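Local coordinates for protein putative dehydrogenase (Pseudomonas fluorescens, PDB 6UUG) that acts as the flavin-dependent methanesulfinate monooxygenase MsuC, the oxygenase of a two-component system in bacterial sulfur assimilation, at residues L70-P75 and H104-H109; I263-F268 and V305-I310. All coordinates share one frame; numbering follows the deposited sequence.

Contact 1 of 2, residues L70-P75 and H104-H109; sequences LALSIP and HVFGFH
H109 of helix 100-119 meets L70 twice, through the edge of its imidazole and through one face, in the all-helical N-terminal part of an acyl-CoA dehydrogenase-like fold. At the edge, NE2 donates to the carbonyl O of L70 at 2.8 Å, the N-H pointing almost straight at the acceptor (163°). The oxygen lies close to the ring plane, and the ring nitrogen approaches in the carbonyl plane on a lone pair, with a C=O...N angle of 123°. Over the face, the methyl L70 CD2 sits 3.8 Å from the centroid of the H109 ring, a CH-pi contact nearly along the ring normal. L70 thus offers backbone oxygen and side chain to one imidazole, the two side chains crossing at about a right angle. A chi1 of 162°, which puts CG of H109 opposite the backbone N, sends the imidazole off the helix in the direction of the 70-75 loop. Its other nitrogen, ND1, is hydrogen-bonded to the backbone N of W139, which fixes the ring's rotation and lets it bridge two chain segments within the core. Replacing H109 by an alanine is likely to deprive the buried L70 carbonyl of its donor and to open a gap beneath the leucine methyl. One helical turn back, F106 adds an apolar flank: L70 CD2 lies 4.3 Å from F106 CD1, approaching the ring obliquely. Outward, F106 is held edge-to-face by F95 and H110 and packs on V91 and V92 of helix 85-96. The loop itself is steadied by backbone hydrogen bonds between L72 and A83 and between I74 and G82. L72, which also rests on V91, brings its methyl CD2 to the edge of the phenyl ring, 4.2 Å from F106 CZ.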
loop_
_atom_site.group_PDB
_atom_site.type_symbol
_atom_site.label_atom_id
_atom_site.label_comp_id
_atom_site.label_asym_id
_atom_site.label_seq_id
_atom_site.Cartn_x
_atom_site.Cartn_y
_atom_site.Cartn_z
ATOM N N LEU A 70 37.511 -15.385 6.939
ATOM C CA LEU A 70 37.310 -15.078 8.355
ATOM C C LEU A 70 38.255 -13.991 8.850
ATOM O O LEU A 70 38.030 -13.433 9.930
ATOM C CB LEU A 70 37.457 -16.331 9.214
ATOM C CG LEU A 70 36.411 -17.427 9.013
ATOM C CD1 LEU A 70 36.633 -18.558 10.013
ATOM C CD2 LEU A 70 34.972 -16.881 9.133
ATOM N N ALA A 71 39.287 -13.655 8.080
ATOM C CA ALA A 71 40.194 -12.566 8.412
ATOM C C ALA A 71 39.920 -11.320 7.574
ATOM O O ALA A 71 40.755 -10.414 7.525
ATOM C CB ALA A 71 41.651 -13.018 8.237
ATOM N N LEU A 72 38.754 -11.258 6.923
ATOM C CA LEU A 72 38.481 -10.173 5.983
ATOM C C LEU A 72 38.552 -8.808 6.660
ATOM O O LEU A 72 39.110 -7.853 6.099
ATOM C CB LEU A 72 37.106 -10.386 5.341
ATOM C CG LEU A 72 36.653 -9.383 4.277
ATOM C CD1 LEU A 72 37.680 -9.338 3.152
ATOM C CD2 LEU A 72 35.275 -9.789 3.715
ATOM N N SER A 73 37.970 -8.685 7.855
ATOM C CA SER A 73 37.894 -7.405 8.553
ATOM C C SER A 73 39.143 -7.082 9.368
ATOM O O SER A 73 39.263 -5.953 9.856
ATOM C CB SER A 73 36.683 -7.379 9.489
ATOM O OG SER A 73 36.834 -8.338 10.510
ATOM N N ILE A 74 40.068 -8.025 9.511
ATOM C CA ILE A 74 41.253 -7.810 10.349
ATOM C C ILE A 74 42.313 -7.083 9.524
ATOM O O ILE A 74 42.567 -7.479 8.379
ATOM C CB ILE A 74 41.771 -9.150 10.877
ATOM C CG1 ILE A 74 40.730 -9.765 11.827
ATOM C CG2 ILE A 74 43.114 -8.985 11.584
ATOM C CD1 ILE A 74 40.944 -11.254 12.098
ATOM N N PRO A 75 42.919 -6.011 10.043
ATOM C CA PRO A 75 43.908 -5.263 9.247
ATOM C C PRO A 75 45.094 -6.138 8.863
ATOM O O PRO A 75 45.380 -7.156 9.495
ATOM C CB PRO A 75 44.330 -4.121 10.180
ATOM C CG PRO A 75 43.110 -3.915 11.083
ATOM C CD PRO A 75 42.617 -5.338 11.318
ATOM N N HIS A 104 24.459 -14.785 7.872
ATOM C CA HIS A 104 24.264 -14.348 9.255
ATOM C C HIS A 104 25.446 -14.716 10.141
ATOM O O HIS A 104 25.964 -13.874 10.880
ATOM C CB HIS A 104 22.974 -14.972 9.786
ATOM C CG HIS A 104 22.494 -14.416 11.092
ATOM N ND1 HIS A 104 21.161 -14.433 11.442
ATOM C CD2 HIS A 104 23.148 -13.855 12.136
ATOM C CE1 HIS A 104 21.014 -13.903 12.644
ATOM N NE2 HIS A 104 22.204 -13.547 13.089
ATOM N N VAL A 105 25.868 -15.981 10.115
ATOM C CA VAL A 105 26.964 -16.360 11.000
ATOM C C VAL A 105 28.269 -15.737 10.538
ATOM O O VAL A 105 29.123 -15.426 11.366
ATOM C CB VAL A 105 27.088 -17.888 11.120
ATOM C CG1 VAL A 105 25.898 -18.426 11.908
ATOM C CG2 VAL A 105 27.209 -18.531 9.758
ATOM N N PHE A 106 28.447 -15.541 9.227
ATOM C CA PHE A 106 29.645 -14.852 8.736
ATOM C C PHE A 106 29.656 -13.395 9.189
ATOM O O PHE A 106 30.660 -12.903 9.725
ATOM C CB PHE A 106 29.719 -14.955 7.209
ATOM C CG PHE A 106 30.910 -14.257 6.608
ATOM C CD1 PHE A 106 32.159 -14.861 6.624
ATOM C CD2 PHE A 106 30.783 -13.003 6.031
ATOM C CE1 PHE A 106 33.261 -14.232 6.072
ATOM C CE2 PHE A 106 31.890 -12.360 5.475
ATOM C CZ PHE A 106 33.132 -12.981 5.496
ATOM N N GLY A 107 28.541 -12.689 8.986
ATOM C CA GLY A 107 28.458 -11.310 9.435
ATOM C C GLY A 107 28.607 -11.168 10.939
ATOM O O GLY A 107 29.284 -10.253 11.420
ATOM N N PHE A 108 28.008 -12.086 11.706
ATOM C CA PHE A 108 28.143 -12.002 13.156
ATOM C C PHE A 108 29.565 -12.317 13.613
ATOM O O PHE A 108 30.033 -11.736 14.591
ATOM C CB PHE A 108 27.132 -12.924 13.835
ATOM C CG PHE A 108 25.926 -12.200 14.348
ATOM C CD1 PHE A 108 25.352 -11.184 13.610
ATOM C CD2 PHE A 108 25.367 -12.533 15.573
ATOM C CE1 PHE A 108 24.235 -10.503 14.084
ATOM C CE2 PHE A 108 24.253 -11.860 16.050
ATOM C CZ PHE A 108 23.687 -10.846 15.302
ATOM N N HIS A 109 30.266 -13.218 12.917
ATOM C CA HIS A 109 31.687 -13.418 13.192
ATOM C C HIS A 109 32.447 -12.088 13.137
ATOM O O HIS A 109 33.175 -11.729 14.070
ATOM C CB HIS A 109 32.254 -14.447 12.202
ATOM C CG HIS A 109 33.743 -14.423 12.083
ATOM N ND1 HIS A 109 34.566 -15.145 12.920
ATOM C CD2 HIS A 109 34.559 -13.751 11.234
ATOM C CE1 HIS A 109 35.828 -14.923 12.588
ATOM N NE2 HIS A 109 35.851 -14.077 11.573
#

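Contact 2 of 2, residues I263-F268 and V305-I310; sequences IAEGAF and VALEGI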
loop_
_atom_site.group_PDB
_atom_site.type_symbol
_atom_site.label_atom_id
_atom_site.label_comp_id
_atom_site.label_asym_id
_atom_site.label_seq_id
_atom_site.Cartn_x
_atom_site.Cartn_y
_atom_site.Cartn_z
ATOM N N ILE A 263 18.996 -10.981 0.556
ATOM C CA ILE A 263 17.883 -11.928 0.431
ATOM C C ILE A 263 16.931 -11.497 -0.686
ATOM O O ILE A 263 16.543 -12.302 -1.544
ATOM C CB ILE A 263 17.140 -12.059 1.771
ATOM C CG1 ILE A 263 17.995 -12.776 2.819
ATOM C CG2 ILE A 263 15.824 -12.795 1.561
ATOM C CD1 ILE A 263 17.452 -12.605 4.246
ATOM N N ALA A 264 16.537 -10.217 -0.688
ATOM C CA ALA A 264 15.652 -9.701 -1.732
ATOM C C ALA A 264 16.278 -9.822 -3.121
ATOM O O ALA A 264 15.587 -10.160 -4.091
ATOM C CB ALA A 264 15.281 -8.248 -1.423
ATOM N N GLU A 265 17.589 -9.551 -3.238
ATOM C CA GLU A 265 18.256 -9.664 -4.536
ATOM C C GLU A 265 18.310 -11.115 -5.002
ATOM O O GLU A 265 18.132 -11.405 -6.194
ATOM C CB GLU A 265 19.676 -9.077 -4.449
ATOM C CG GLU A 265 19.707 -7.561 -4.333
ATOM C CD GLU A 265 21.115 -6.991 -4.300
ATOM O OE1 GLU A 265 21.968 -7.520 -3.560
ATOM O OE2 GLU A 265 21.348 -5.990 -5.017
ATOM N N GLY A 266 18.532 -12.048 -4.079
ATOM C CA GLY A 266 18.582 -13.447 -4.477
ATOM C C GLY A 266 17.212 -13.965 -4.863
ATOM O O GLY A 266 17.062 -14.692 -5.855
ATOM N N ALA A 267 16.187 -13.562 -4.110
ATOM C CA ALA A 267 14.812 -13.912 -4.458
ATOM C C ALA A 267 14.449 -13.380 -5.835
ATOM O O ALA A 267 13.859 -14.090 -6.660
ATOM C CB ALA A 267 13.850 -13.357 -3.405
ATOM N N PHE A 268 14.791 -12.113 -6.094
ATOM C CA PHE A 268 14.523 -11.505 -7.389
ATOM C C PHE A 268 15.198 -12.284 -8.511
ATOM O O PHE A 268 14.573 -12.583 -9.533
ATOM C CB PHE A 268 15.013 -10.053 -7.376
ATOM C CG PHE A 268 15.039 -9.394 -8.725
ATOM C CD1 PHE A 268 13.918 -8.740 -9.217
ATOM C CD2 PHE A 268 16.214 -9.367 -9.475
ATOM C CE1 PHE A 268 13.943 -8.103 -10.470
ATOM C CE2 PHE A 268 16.254 -8.726 -10.719
ATOM C CZ PHE A 268 15.115 -8.098 -11.215
ATOM N N VAL A 305 12.291 -0.739 -9.101
ATOM C CA VAL A 305 12.279 0.541 -8.398
ATOM C C VAL A 305 12.551 0.325 -6.917
ATOM O O VAL A 305 13.327 1.063 -6.300
ATOM C CB VAL A 305 10.946 1.266 -8.635
ATOM C CG1 VAL A 305 10.876 2.560 -7.800
ATOM C CG2 VAL A 305 10.813 1.575 -10.130
ATOM N N ALA A 306 11.932 -0.699 -6.327
ATOM C CA ALA A 306 12.188 -1.006 -4.920
ATOM C C ALA A 306 13.647 -1.388 -4.671
ATOM O O ALA A 306 14.303 -0.851 -3.764
ATOM C CB ALA A 306 11.247 -2.126 -4.463
ATOM N N LEU A 307 14.180 -2.329 -5.456
ATOM C CA LEU A 307 15.558 -2.756 -5.241
ATOM C C LEU A 307 16.538 -1.606 -5.431
ATOM O O LEU A 307 17.497 -1.481 -4.671
ATOM C CB LEU A 307 15.930 -3.897 -6.191
ATOM C CG LEU A 307 15.374 -5.281 -5.853
ATOM C CD1 LEU A 307 15.742 -6.224 -7.018
ATOM C CD2 LEU A 307 15.981 -5.776 -4.548
ATOM N N GLU A 308 16.336 -0.780 -6.459
ATOM C CA GLU A 308 17.279 0.309 -6.706
ATOM C C GLU A 308 17.317 1.282 -5.531
ATOM O O GLU A 308 18.397 1.694 -5.089
ATOM C CB GLU A 308 16.920 1.029 -8.005
ATOM C CG GLU A 308 17.299 0.220 -9.244
ATOM C CD GLU A 308 18.808 0.144 -9.454
ATOM O OE1 GLU A 308 19.351 1.014 -10.176
ATOM O OE2 GLU A 308 19.450 -0.781 -8.910
ATOM N N GLY A 309 16.151 1.642 -4.999
ATOM C CA GLY A 309 16.115 2.512 -3.832
ATOM C C GLY A 309 16.808 1.910 -2.621
ATOM O O GLY A 309 17.569 2.599 -1.930
ATOM N N ILE A 310 16.546 0.618 -2.339
ATOM C CA ILE A 310 17.211 -0.046 -1.210
ATOM C C ILE A 310 18.720 -0.044 -1.417
ATOM O O ILE A 310 19.490 0.268 -0.502
ATOM C CB ILE A 310 16.708 -1.491 -1.033
ATOM C CG1 ILE A 310 15.214 -1.539 -0.773
ATOM C CG2 ILE A 310 17.411 -2.137 0.158
ATOM C CD1 ILE A 310 14.679 -2.925 -0.979
#
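The phenyl ring of F268 receives the methyl L307 CD1 over one face, 3.9 Å from the ring centroid and 22° off the normal. The methyl is displaced toward the rim on the inner side of the ring, where F268 CG is its closest atom at 3.7 Å. The torsion that sets F268 CG anti to the backbone N (chi1 169°) extends the ring from helix 247-277 toward helix 294-327, and A403 of the second subunit packs against the same residue. L307 divides its two methyls between neighbours: while CD1 lies over the ring, CD2 reaches A264 CB at 4.0 Å, one turn earlier on the partner helix. The same methyl lies 4.1 Å from E265 CG, so it touches the aliphatic part of the glutamate. The carboxylate of E265 continues beyond this apolar patch, where OE2 forms salt bridges with both R311 and R93; two arginines would be expected to favour its charged form. E308 shares R311 and, through OE1, also pairs with R316 of the second subunit, carrying the charged network into the interface. I357 of helix 333-360 adds a further apolar neighbour to L307. A264, with only a methyl, faces L307 between the helices, whose short segments run roughly antiparallel, at 150°, with a closest axis approach of 11.1 Å. L307 thus packs across two antiparallel helices of the C-terminal helical bundle characteristic of the acyl-CoA dehydrogenase fold, here beside a subunit interface.

Overall arrangement
Contact 1 is complete by residue 109, well before contact 2 begins at 263; contact 1 belongs to the N-terminal helical part of the acyl-CoA dehydrogenase-like fold and contact 2 to its C-terminal helical part. Between them in sequence lie the fold's beta strands. Their centres are 24 Å apart, with nearest atoms about 8 Å from each other, so the two do not meet. Contact 1 lies nearer the chain centre, about 10 Å from it, and ties a loop to helix 100-119; contact 2, about 17 Å out, pairs helices 247-277 and 294-327 where a second subunit approaches. Helix 85-96 connects their surroundings, supplying V91 to the first and R93 to the second.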